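Local atomic coordinates of dihydrodipicolinate synthase (Agrobacterium tumefaciens, PDB entry 3B4U), a protein that probably condenses pyruvate with aspartate semialdehyde on the route to lysine, as a Schiff-base-forming aldolase with a TIM-barrel fold. Residues D24-H29 with S63-A68; I102-P107 with A120-V125; D135-N140 with I164-K169. One frame throughout, in Å; residues are numbered along the deposited sequence.

Interaction 1: D24-H29 with S63-A68; sequences DAMIAH and SSFIAA
Two helices of the outer layer of the TIM barrel, 23-35 and 57-67, meet where I27 lies over the ring of F65. Their short segments cross at -56°, with the axes 10.4 Å apart at closest approach, and no hydrogen bond joins them. I27 CG1 sits above one face of the F65 ring, 3.9 Å from the centroid and displaced toward the rim, a CH-pi contact. With CG1 anti to the carbonyl carbon (chi1 -71°), the isoleucine carries its long branch across to the other helix. I27 CD1 then ends 3.8 Å from A68 CB, at the point where helix 57-67 gives out, and it also lies against S64 O; CG2 touches the same methyl of A68.

M26 comes to F65 from another direction. Its extended chain crosses the phenylalanine at about a right angle, and M26 CG meets F65 CE1 in the ring plane at 3.9 Å. The sulfur follows at the edge, M26 SD being 5.4 Å from the F65 centroid, which makes a Met-aromatic contact. Both M26 and F65 also reach L43 of strand 40-43, and the hydroxyl of S64 is taken up by A60 O of its own helix. The result is helix-helix packing over a barrel strand, as between consecutive outer helices of a TIM barrel.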
ATOM      1  N   ASP B  24      15.665  -9.953  19.560  1.00  9.95           N
ATOM      2  CA  ASP B  24      17.069 -10.145  19.904  1.00 10.47           C
ATOM      3  C   ASP B  24      17.883 -10.543  18.689  1.00  9.19           C
ATOM      4  O   ASP B  24      18.996 -10.032  18.521  1.00  9.87           O
ATOM      5  CB  ASP B  24      17.240 -11.201  21.020  1.00 13.16           C
ATOM      6  CG  ASP B  24      16.671 -10.762  22.364  1.00 17.17           C
ATOM      7  OD1 ASP B  24      16.392  -9.565  22.567  1.00 20.04           O
ATOM      8  OD2 ASP B  24      16.547 -11.653  23.235  1.00 24.80           O
ATOM      9  N   ALA B  25      17.360 -11.443  17.877  1.00  9.24           N
ATOM     10  CA  ALA B  25      18.061 -11.857  16.653  1.00  9.09           C
ATOM     11  C   ALA B  25      18.208 -10.688  15.691  1.00  8.51           C
ATOM     12  O   ALA B  25      19.253 -10.544  15.026  1.00  8.38           O
ATOM     13  CB  ALA B  25      17.322 -12.994  15.956  1.00  9.68           C
ATOM     14  N   MET B  26      17.197  -9.817  15.650  1.00  6.80           N
ATOM     15  CA  MET B  26      17.229  -8.678  14.746  1.00  6.83           C
ATOM     16  C   MET B  26      18.311  -7.693  15.138  1.00  6.71           C
ATOM     17  O   MET B  26      19.072  -7.206  14.295  1.00  7.12           O
ATOM     18  CB  MET B  26      15.856  -8.028  14.720  1.00  6.31           C
ATOM     19  CG  MET B  26      15.694  -7.004  13.636  1.00  6.81           C
ATOM     20  SD  MET B  26      13.874  -6.349  13.647  1.00  2.76           S
ATOM     21  CE  MET B  26      14.030  -5.014  12.262  1.00  8.29           C
ATOM     22  N   ILE B  27      18.383  -7.411  16.436  1.00  7.17           N
ATOM     23  CA  ILE B  27      19.386  -6.498  16.950  1.00  7.62           C
ATOM     24  C   ILE B  27      20.787  -7.079  16.760  1.00  7.65           C
ATOM     25  O   ILE B  27      21.710  -6.384  16.390  1.00  7.65           O
ATOM     26  CB  ILE B  27      19.093  -6.148  18.424  1.00  7.89           C
ATOM     27  CG1 ILE B  27      17.850  -5.261  18.467  1.00  8.72           C
ATOM     28  CG2 ILE B  27      20.261  -5.489  19.086  1.00  9.34           C
ATOM     29  CD1 ILE B  27      17.210  -5.080  19.832  1.00 10.32           C
ATOM     30  N   ALA B  28      20.949  -8.366  17.030  1.00  7.56           N
ATOM     31  CA  ALA B  28      22.259  -9.014  16.843  1.00  8.49           C
ATOM     32  C   ALA B  28      22.708  -8.973  15.369  1.00  7.78           C
ATOM     33  O   ALA B  28      23.881  -8.739  15.075  1.00  7.85           O
ATOM     34  CB  ALA B  28      22.218 -10.462  17.381  1.00  9.18           C
ATOM     35  N   HIS B  29      21.757  -9.154  14.472  1.00  7.16           N
ATOM     36  CA  HIS B  29      22.041  -9.053  13.049  1.00  7.26           C
ATOM     37  C   HIS B  29      22.438  -7.630  12.672  1.00  6.91           C
ATOM     38  O   HIS B  29      23.409  -7.430  11.944  1.00  7.40           O
ATOM     39  CB  HIS B  29      20.847  -9.571  12.246  1.00  7.30           C
ATOM     40  CG  HIS B  29      21.035  -9.483  10.784  1.00  6.92           C
ATOM     41  ND1 HIS B  29      22.058 -10.124  10.128  1.00  7.19           N
ATOM     42  CD2 HIS B  29      20.306  -8.822   9.858  1.00  6.77           C
ATOM     43  CE1 HIS B  29      21.943  -9.844   8.837  1.00  6.42           C
ATOM     44  NE2 HIS B  29      20.893  -9.055   8.637  1.00  7.10           N
ATOM     45  N   SER B  63      12.027   1.161  19.627  1.00  7.21           N
ATOM     46  CA  SER B  63      12.315   1.369  21.036  1.00  7.80           C
ATOM     47  C   SER B  63      13.321   0.336  21.539  1.00  7.73           C
ATOM     48  O   SER B  63      14.242   0.660  22.291  1.00  7.76           O
ATOM     49  CB  SER B  63      11.007   1.297  21.811  1.00  8.57           C
ATOM     50  OG  SER B  63      11.234   1.481  23.199  1.00 10.02           O
ATOM     51  N   SER B  64      13.148  -0.925  21.167  1.00  7.52           N
ATOM     52  CA  SER B  64      14.076  -1.970  21.585  1.00  7.97           C
ATOM     53  C   SER B  64      15.478  -1.779  21.012  1.00  6.93           C
ATOM     54  O   SER B  64      16.469  -2.009  21.716  1.00  7.21           O
ATOM     55  CB  SER B  64      13.546  -3.336  21.199  1.00  7.79           C
ATOM     56  OG  SER B  64      12.365  -3.665  21.909  1.00  9.48           O
ATOM     57  N   PHE B  65      15.570  -1.345  19.756  1.00  6.47           N
ATOM     58  CA  PHE B  65      16.893  -1.062  19.175  1.00  6.75           C
ATOM     59  C   PHE B  65      17.610   0.004  19.978  1.00  7.01           C
ATOM     60  O   PHE B  65      18.816  -0.119  20.268  1.00  7.94           O
ATOM     61  CB  PHE B  65      16.739  -0.557  17.728  1.00  6.50           C
ATOM     62  CG  PHE B  65      16.940  -1.624  16.677  1.00  6.28           C
ATOM     63  CD1 PHE B  65      16.019  -2.642  16.501  1.00  7.07           C
ATOM     64  CD2 PHE B  65      18.075  -1.599  15.856  1.00  6.68           C
ATOM     65  CE1 PHE B  65      16.259  -3.628  15.542  1.00  7.20           C
ATOM     66  CE2 PHE B  65      18.308  -2.588  14.929  1.00  6.90           C
ATOM     67  CZ  PHE B  65      17.398  -3.609  14.767  1.00  7.10           C
ATOM     68  N   ILE B  66      16.883   1.061  20.330  1.00  7.17           N
ATOM     69  CA  ILE B  66      17.483   2.176  21.058  1.00  8.13           C
ATOM     70  C   ILE B  66      17.855   1.755  22.482  1.00  8.39           C
ATOM     71  O   ILE B  66      18.945   2.080  22.963  1.00  8.33           O
ATOM     72  CB  ILE B  66      16.564   3.401  20.975  1.00  8.71           C
ATOM     73  CG1 ILE B  66      16.532   3.868  19.512  1.00 10.60           C
ATOM     74  CG2 ILE B  66      17.061   4.509  21.901  1.00 10.02           C
ATOM     75  CD1 ILE B  66      15.534   4.974  19.192  1.00 11.63           C
ATOM     76  N   ALA B  67      17.005   0.979  23.143  1.00  8.14           N
ATOM     77  CA  ALA B  67      17.333   0.482  24.485  1.00  9.23           C
ATOM     78  C   ALA B  67      18.533  -0.451  24.462  1.00  9.30           C
ATOM     79  O   ALA B  67      19.304  -0.487  25.424  1.00 10.08           O
ATOM     80  CB  ALA B  67      16.130  -0.213  25.100  1.00 10.39           C
ATOM     81  N   ALA B  68      18.737  -1.164  23.355  1.00  8.71           N
ATOM     82  CA  ALA B  68      19.862  -2.079  23.175  1.00  9.43           C
ATOM     83  C   ALA B  68      21.159  -1.317  22.830  1.00  9.49           C
ATOM     84  O   ALA B  68      22.193  -1.926  22.613  1.00 10.86           O
ATOM     85  CB  ALA B  68      19.548  -3.109  22.107  1.00  9.78           C
TER

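Interaction 2: I102-P107 with A120-V125; sequences ILLAPP and AWFSAV
W121 and L104 are the most deeply engaged residues on the two sides of this contact, with F122 and P107 close behind; they pack helix 115-129 against the end of strand 101-104 and the loop that leaves it. Both faces of the indole are met by carbon atoms. P107 and W121 approach from opposite directions, and P107 CD sits over the middle of the six-membered ring of W121, 3.4 Å from its centroid and 10° off the ring normal, a close CH-pi contact. P107 CG extends the cover toward the pyrrole part, 3.7 Å from W121 CE2. On the other face of the indole lies V125 CG2, displaced toward the rim, one turn further along the same helix. W121 CG stands anti to its own backbone N (chi1 -172°), which sends the ring off the helix toward the proline.

L104 reaches the helix with both its methyls. L104 CD2 meets F122 in the plane of the ring, at the edge, 3.7 Å from CE1, while L104 CD1 lies at the rim of the indole, 4.3 Å from W121 CH2. The two aromatic residues touch each other too, W121 CE3 standing over one face of the F122 ring. F122 CZ comes 4.0 Å from P106 CA.

F122 also packs on V138 of the next strand, and A268 of the second subunit lies against W121. Here strand, loop and returning helix, running at 150° to the strand, form the first half of a beta-alpha-beta unit of the barrel.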
ATOM      1  N   ILE B 102      14.718   9.182   7.301  1.00  6.35           N
ATOM      2  CA  ILE B 102      13.560   8.421   6.884  1.00  5.52           C
ATOM      3  C   ILE B 102      13.762   7.997   5.430  1.00  5.75           C
ATOM      4  O   ILE B 102      14.169   8.804   4.614  1.00  6.16           O
ATOM      5  CB  ILE B 102      12.284   9.296   6.958  1.00  6.18           C
ATOM      6  CG1 ILE B 102      12.119   9.949   8.341  1.00  6.99           C
ATOM      7  CG2 ILE B 102      11.036   8.460   6.587  1.00  6.75           C
ATOM      8  CD1 ILE B 102      12.090   8.977   9.502  1.00  8.35           C
ATOM      9  N   LEU B 103      13.445   6.743   5.108  1.00  5.03           N
ATOM     10  CA  LEU B 103      13.351   6.279   3.728  1.00  5.13           C
ATOM     11  C   LEU B 103      11.882   6.269   3.404  1.00  5.23           C
ATOM     12  O   LEU B 103      11.155   5.378   3.846  1.00  5.52           O
ATOM     13  CB  LEU B 103      13.983   4.904   3.593  1.00  5.57           C
ATOM     14  CG  LEU B 103      13.850   4.291   2.197  1.00  5.85           C
ATOM     15  CD1 LEU B 103      14.600   5.122   1.149  1.00  7.44           C
ATOM     16  CD2 LEU B 103      14.346   2.840   2.194  1.00  7.57           C
ATOM     17  N   LEU B 104      11.429   7.289   2.690  1.00  5.02           N
ATOM     18  CA  LEU B 104      10.014   7.534   2.487  1.00  5.10           C
ATOM     19  C   LEU B 104       9.573   7.171   1.086  1.00  5.20           C
ATOM     20  O   LEU B 104       9.940   7.811   0.102  1.00  5.40           O
ATOM     21  CB  LEU B 104       9.703   9.004   2.765  1.00  5.84           C
ATOM     22  CG  LEU B 104       8.242   9.421   2.670  1.00  6.45           C
ATOM     23  CD1 LEU B 104       7.349   8.704   3.681  1.00  6.83           C
ATOM     24  CD2 LEU B 104       8.117  10.939   2.814  1.00  7.58           C
ATOM     25  N   ALA B 105       8.734   6.149   1.004  1.00  5.01           N
ATOM     26  CA  ALA B 105       8.118   5.789  -0.251  1.00  5.70           C
ATOM     27  C   ALA B 105       6.962   6.731  -0.555  1.00  6.00           C
ATOM     28  O   ALA B 105       6.292   7.201   0.349  1.00  6.08           O
ATOM     29  CB  ALA B 105       7.609   4.341  -0.228  1.00  6.96           C
ATOM     30  N   PRO B 106       6.691   6.971  -1.842  1.00  5.92           N
ATOM     31  CA  PRO B 106       5.411   7.590  -2.198  1.00  6.31           C
ATOM     32  C   PRO B 106       4.273   6.615  -1.847  1.00  6.65           C
ATOM     33  O   PRO B 106       4.505   5.425  -1.695  1.00  6.81           O
ATOM     34  CB  PRO B 106       5.512   7.769  -3.710  1.00  6.22           C
ATOM     35  CG  PRO B 106       6.358   6.598  -4.122  1.00  6.50           C
ATOM     36  CD  PRO B 106       7.403   6.466  -3.039  1.00  6.08           C
ATOM     37  N   PRO B 107       3.057   7.133  -1.740  1.00  7.11           N
ATOM     38  CA  PRO B 107       1.915   6.279  -1.521  1.00  7.51           C
ATOM     39  C   PRO B 107       1.741   5.307  -2.701  1.00  7.19           C
ATOM     40  O   PRO B 107       2.034   5.658  -3.846  1.00  8.20           O
ATOM     41  CB  PRO B 107       0.780   7.292  -1.401  1.00  7.88           C
ATOM     42  CG  PRO B 107       1.222   8.466  -2.252  1.00  8.35           C
ATOM     43  CD  PRO B 107       2.671   8.532  -1.985  1.00  6.69           C
ATOM     44  N   ALA B 120       2.353  17.347  -4.146  1.00  7.26           N
ATOM     45  CA  ALA B 120       1.405  17.751  -3.135  1.00  7.58           C
ATOM     46  C   ALA B 120       1.389  16.794  -1.958  1.00  7.54           C
ATOM     47  O   ALA B 120       1.245  17.212  -0.815  1.00  7.72           O
ATOM     48  CB  ALA B 120       0.012  17.875  -3.753  1.00  8.45           C
ATOM     49  N   TRP B 121       1.533  15.497  -2.215  1.00  6.99           N
ATOM     50  CA  TRP B 121       1.514  14.515  -1.134  1.00  7.06           C
ATOM     51  C   TRP B 121       2.746  14.695  -0.232  1.00  6.45           C
ATOM     52  O   TRP B 121       2.630  14.786   0.984  1.00  6.89           O
ATOM     53  CB  TRP B 121       1.522  13.092  -1.697  1.00  7.11           C
ATOM     54  CG  TRP B 121       1.316  12.038  -0.656  1.00  6.87           C
ATOM     55  CD1 TRP B 121       0.120  11.580  -0.210  1.00  7.19           C
ATOM     56  CD2 TRP B 121       2.320  11.300   0.036  1.00  6.35           C
ATOM     57  NE1 TRP B 121       0.322  10.594   0.718  1.00  7.34           N
ATOM     58  CE2 TRP B 121       1.661  10.413   0.902  1.00  6.93           C
ATOM     59  CE3 TRP B 121       3.706  11.293   0.009  1.00  6.95           C
ATOM     60  CZ2 TRP B 121       2.346   9.487   1.697  1.00  7.09           C
ATOM     61  CZ3 TRP B 121       4.395  10.383   0.797  1.00  7.00           C
ATOM     62  CH2 TRP B 121       3.701   9.494   1.634  1.00  6.98           C
ATOM     63  N   PHE B 122       3.936  14.736  -0.843  1.00  6.46           N
ATOM     64  CA  PHE B 122       5.137  14.931  -0.054  1.00  7.06           C
ATOM     65  C   PHE B 122       5.076  16.250   0.717  1.00  7.53           C
ATOM     66  O   PHE B 122       5.422  16.304   1.886  1.00  7.37           O
ATOM     67  CB  PHE B 122       6.385  14.872  -0.940  1.00  7.38           C
ATOM     68  CG  PHE B 122       6.805  13.490  -1.363  1.00  6.29           C
ATOM     69  CD1 PHE B 122       7.328  12.593  -0.443  1.00  6.88           C
ATOM     70  CD2 PHE B 122       6.661  13.086  -2.672  1.00  7.28           C
ATOM     71  CE1 PHE B 122       7.709  11.321  -0.818  1.00  7.47           C
ATOM     72  CE2 PHE B 122       7.048  11.822  -3.053  1.00  7.60           C
ATOM     73  CZ  PHE B 122       7.576  10.949  -2.135  1.00  7.51           C
ATOM     74  N   SER B 123       4.646  17.313   0.050  1.00  7.44           N
ATOM     75  CA  SER B 123       4.522  18.593   0.744  1.00  8.06           C
ATOM     76  C   SER B 123       3.618  18.507   1.963  1.00  8.36           C
ATOM     77  O   SER B 123       3.937  19.037   3.025  1.00  8.96           O
ATOM     78  CB  SER B 123       3.968  19.651  -0.195  1.00  9.34           C
ATOM     79  OG  SER B 123       3.881  20.895   0.485  1.00 10.92           O
ATOM     80  N   ALA B 124       2.482  17.827   1.825  1.00  7.86           N
ATOM     81  CA  ALA B 124       1.549  17.688   2.945  1.00  8.37           C
ATOM     82  C   ALA B 124       2.143  16.860   4.075  1.00  8.10           C
ATOM     83  O   ALA B 124       1.955  17.178   5.244  1.00  8.53           O
ATOM     84  CB  ALA B 124       0.247  17.077   2.462  1.00  8.78           C
ATOM     85  N   VAL B 125       2.886  15.815   3.733  1.00  7.87           N
ATOM     86  CA  VAL B 125       3.574  15.016   4.757  1.00  7.67           C
ATOM     87  C   VAL B 125       4.576  15.890   5.515  1.00  7.88           C
ATOM     88  O   VAL B 125       4.587  15.877   6.743  1.00  8.33           O
ATOM     89  CB  VAL B 125       4.279  13.784   4.133  1.00  7.23           C
ATOM     90  CG1 VAL B 125       5.172  13.077   5.159  1.00  8.23           C
ATOM     91  CG2 VAL B 125       3.232  12.819   3.595  1.00  8.31           C
TER

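Interaction 3: D135-N140 with I164-K169; sequences DILVYN and IVTGVK
Strands 136-140 and 165-169 run parallel, 23° apart in direction, with axes 4.4 Å apart at closest approach, joined by five backbone hydrogen bonds and interrupted by one beta bulge. I136 N gives a short bond of 2.7 Å to I164 O, nearly in line with that carbonyl, and I136 O receives T166 N. The register then slips by one: I136 pairs with V165 but L137 with G167, so T166 is the extra residue. Beyond it V138 N reaches G167 O from above the carbonyl plane, V138 O accepts K169 N, and N140 N closes the ladder on K169 O at 2.8 Å.

At the bulge, T166 OG1 occupies the place between backbone N and carbonyl carbon (chi1 64°) and rests 3.4 Å from D135 CA, while its methyl CG2 lies 3.7 Å from D135 OD1. L137 folds its CD2 down onto the bare backbone of G167, 3.6 Å from the CA.

On the same face as L137, Y139 and K169 stand side by side, K169 CG being 3.8 Å from Y139 CD1. K169 O lies in the plane of the tyrosine ring, at its edge. A bend at chi2 (62°) carries the lysine away from the ring, and its NZ is hydrogen-bonded to I210 O of strand 208-211, two strands further round the barrel; Y139 OH is hydrogen-bonded to T46 OG1. V138 CG2 meets V168 CG2 at 4.0 Å on the other face, and I136 CG1 lies beside CG2 of I164, just before the strand; F122 and F126 of helix 115-129 cover this side. This is the wall of a TIM barrel, L137, Y139 and K169 inside, valines and isoleucine toward the helices; its sixth strand is 165-170, and K169 is, by position, probably the Schiff-base lysine, as in relatives.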
ATOM      1  N   ASP B 135      16.011  15.281   6.699  1.00  7.24           N
ATOM      2  CA  ASP B 135      16.714  14.014   6.431  1.00  6.78           C
ATOM      3  C   ASP B 135      15.838  12.953   5.818  1.00  6.63           C
ATOM      4  O   ASP B 135      15.984  11.772   6.107  1.00  6.86           O
ATOM      5  CB  ASP B 135      17.454  13.557   7.694  1.00  7.16           C
ATOM      6  CG  ASP B 135      18.476  14.592   8.154  1.00  8.52           C
ATOM      7  OD1 ASP B 135      19.074  15.235   7.270  1.00 11.27           O
ATOM      8  OD2 ASP B 135      18.683  14.745   9.367  1.00  8.74           O
ATOM      9  N   ILE B 136      14.960  13.375   4.921  1.00  6.48           N
ATOM     10  CA  ILE B 136      14.095  12.462   4.186  1.00  6.53           C
ATOM     11  C   ILE B 136      14.776  12.038   2.888  1.00  6.38           C
ATOM     12  O   ILE B 136      15.168  12.894   2.075  1.00  6.44           O
ATOM     13  CB  ILE B 136      12.762  13.127   3.825  1.00  6.97           C
ATOM     14  CG1 ILE B 136      12.074  13.759   5.038  1.00  8.92           C
ATOM     15  CG2 ILE B 136      11.848  12.139   3.135  1.00  8.19           C
ATOM     16  CD1 ILE B 136      11.739  12.867   6.080  1.00  9.73           C
ATOM     17  N   LEU B 137      14.896  10.725   2.729  1.00  5.54           N
ATOM     18  CA  LEU B 137      15.362  10.109   1.496  1.00  5.82           C
ATOM     19  C   LEU B 137      14.142   9.594   0.768  1.00  5.75           C
ATOM     20  O   LEU B 137      13.434   8.710   1.268  1.00  6.87           O
ATOM     21  CB  LEU B 137      16.281   8.924   1.809  1.00  5.50           C
ATOM     22  CG  LEU B 137      17.463   9.265   2.715  1.00  6.46           C
ATOM     23  CD1 LEU B 137      18.166   7.970   3.159  1.00  7.69           C
ATOM     24  CD2 LEU B 137      18.428  10.225   2.042  1.00  8.24           C
ATOM     25  N   VAL B 138      13.806  10.130  -0.406  1.00  5.51           N
ATOM     26  CA  VAL B 138      12.624   9.664  -1.115  1.00  5.38           C
ATOM     27  C   VAL B 138      12.966   8.395  -1.888  1.00  5.57           C
ATOM     28  O   VAL B 138      14.035   8.260  -2.475  1.00  5.99           O
ATOM     29  CB  VAL B 138      12.012  10.785  -1.991  1.00  5.83           C
ATOM     30  CG1 VAL B 138      11.510  11.904  -1.087  1.00  7.71           C
ATOM     31  CG2 VAL B 138      12.951  11.282  -3.055  1.00  7.38           C
ATOM     32  N   TYR B 139      12.023   7.461  -1.882  1.00  5.20           N
ATOM     33  CA  TYR B 139      12.308   6.075  -2.318  1.00  5.83           C
ATOM     34  C   TYR B 139      11.690   5.803  -3.681  1.00  5.52           C
ATOM     35  O   TYR B 139      10.472   5.747  -3.822  1.00  6.14           O
ATOM     36  CB  TYR B 139      11.754   5.118  -1.256  1.00  6.34           C
ATOM     37  CG  TYR B 139      12.178   3.679  -1.322  1.00  6.30           C
ATOM     38  CD1 TYR B 139      13.211   3.203  -2.127  1.00  6.88           C
ATOM     39  CD2 TYR B 139      11.528   2.757  -0.503  1.00  6.87           C
ATOM     40  CE1 TYR B 139      13.582   1.847  -2.091  1.00  7.79           C
ATOM     41  CE2 TYR B 139      11.916   1.434  -0.433  1.00  7.93           C
ATOM     42  CZ  TYR B 139      12.947   0.996  -1.227  1.00  8.00           C
ATOM     43  OH  TYR B 139      13.280  -0.339  -1.184  1.00  9.56           O
ATOM     44  N   ASN B 140      12.557   5.659  -4.676  1.00  5.74           N
ATOM     45  CA  ASN B 140      12.158   5.391  -6.044  1.00  5.76           C
ATOM     46  C   ASN B 140      12.336   3.911  -6.357  1.00  5.73           C
ATOM     47  O   ASN B 140      13.427   3.456  -6.704  1.00  6.81           O
ATOM     48  CB  ASN B 140      13.007   6.234  -7.010  1.00  6.22           C
ATOM     49  CG  ASN B 140      12.537   6.111  -8.435  1.00  6.32           C
ATOM     50  OD1 ASN B 140      11.357   6.207  -8.697  1.00  7.01           O
ATOM     51  ND2 ASN B 140      13.469   5.936  -9.376  1.00  7.76           N
ATOM     52  N   ILE B 164      15.117  19.133   4.110  1.00  9.48           N
ATOM     53  CA  ILE B 164      14.083  18.153   4.411  1.00  8.59           C
ATOM     54  C   ILE B 164      14.263  16.992   3.432  1.00  8.40           C
ATOM     55  O   ILE B 164      14.453  15.854   3.849  1.00  9.26           O
ATOM     56  CB  ILE B 164      12.678  18.756   4.374  1.00  8.88           C
ATOM     57  CG1 ILE B 164      12.514  19.850   5.465  1.00 10.99           C
ATOM     58  CG2 ILE B 164      11.650  17.635   4.556  1.00 10.18           C
ATOM     59  CD1 ILE B 164      11.290  20.689   5.228  1.00 13.16           C
ATOM     60  N   VAL B 165      14.219  17.261   2.148  1.00  7.98           N
ATOM     61  CA  VAL B 165      14.526  16.231   1.148  1.00  7.83           C
ATOM     62  C   VAL B 165      16.036  16.259   0.920  1.00  7.91           C
ATOM     63  O   VAL B 165      16.569  17.215   0.328  1.00  9.23           O
ATOM     64  CB  VAL B 165      13.750  16.433  -0.140  1.00  9.05           C
ATOM     65  CG1 VAL B 165      14.221  15.427  -1.214  1.00 10.51           C
ATOM     66  CG2 VAL B 165      12.258  16.264   0.149  1.00 10.27           C
ATOM     67  N   THR B 166      16.726  15.261   1.467  1.00  6.98           N
ATOM     68  CA  THR B 166      18.159  15.230   1.496  1.00  7.12           C
ATOM     69  C   THR B 166      18.772  14.163   0.593  1.00  6.90           C
ATOM     70  O   THR B 166      19.989  14.103   0.461  1.00  7.27           O
ATOM     71  CB  THR B 166      18.711  15.089   2.917  1.00  7.27           C
ATOM     72  OG1 THR B 166      18.288  13.827   3.441  1.00  7.19           O
ATOM     73  CG2 THR B 166      18.230  16.226   3.830  1.00  8.50           C
ATOM     74  N   GLY B 167      17.945  13.337  -0.036  1.00  6.42           N
ATOM     75  CA  GLY B 167      18.483  12.299  -0.879  1.00  6.32           C
ATOM     76  C   GLY B 167      17.380  11.516  -1.538  1.00  6.00           C
ATOM     77  O   GLY B 167      16.186  11.756  -1.341  1.00  6.18           O
ATOM     78  N   VAL B 168      17.845  10.586  -2.376  1.00  5.62           N
ATOM     79  CA  VAL B 168      16.996   9.717  -3.158  1.00  6.06           C
ATOM     80  C   VAL B 168      17.575   8.316  -3.077  1.00  5.95           C
ATOM     81  O   VAL B 168      18.759   8.141  -3.360  1.00  6.41           O
ATOM     82  CB  VAL B 168      16.947  10.136  -4.639  1.00  6.59           C
ATOM     83  CG1 VAL B 168      15.992   9.201  -5.438  1.00  7.00           C
ATOM     84  CG2 VAL B 168      16.485  11.579  -4.807  1.00  8.47           C
ATOM     85  N   LYS B 169      16.745   7.322  -2.758  1.00  5.76           N
ATOM     86  CA  LYS B 169      17.143   5.934  -2.962  1.00  5.88           C
ATOM     87  C   LYS B 169      16.567   5.513  -4.294  1.00  5.76           C
ATOM     88  O   LYS B 169      15.358   5.316  -4.442  1.00  5.51           O
ATOM     89  CB  LYS B 169      16.631   5.039  -1.828  1.00  5.93           C
ATOM     90  CG  LYS B 169      16.948   3.565  -2.045  1.00  6.16           C
ATOM     91  CD  LYS B 169      18.435   3.261  -2.114  1.00  6.71           C
ATOM     92  CE  LYS B 169      18.718   1.807  -2.384  1.00  6.44           C
ATOM     93  NZ  LYS B 169      20.210   1.575  -2.384  1.00  7.42           N
TER

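How the interactions relate
Interactions 2 and 3 are built on the same part of the barrel. Strands 101-104 and 136-140 are neighbours: I102 O lies 2.8 Å from L137 N, probably a hydrogen bond. L137 O lies 2.8 Å from L104 N, probably another, and L103 CD1 packs on K169 CB. The centres of these two contacts are only about 9 Å apart. Interaction 1 is a separate patch of the helical layer, its centre about 27 Å from that of interaction 2. The bound magnesium ion lies about 8 Å from the side chain of P107. With Y139 and K169, interaction 3 reaches the barrel interior near the C-terminal ends of the strands, where the family's active site lies.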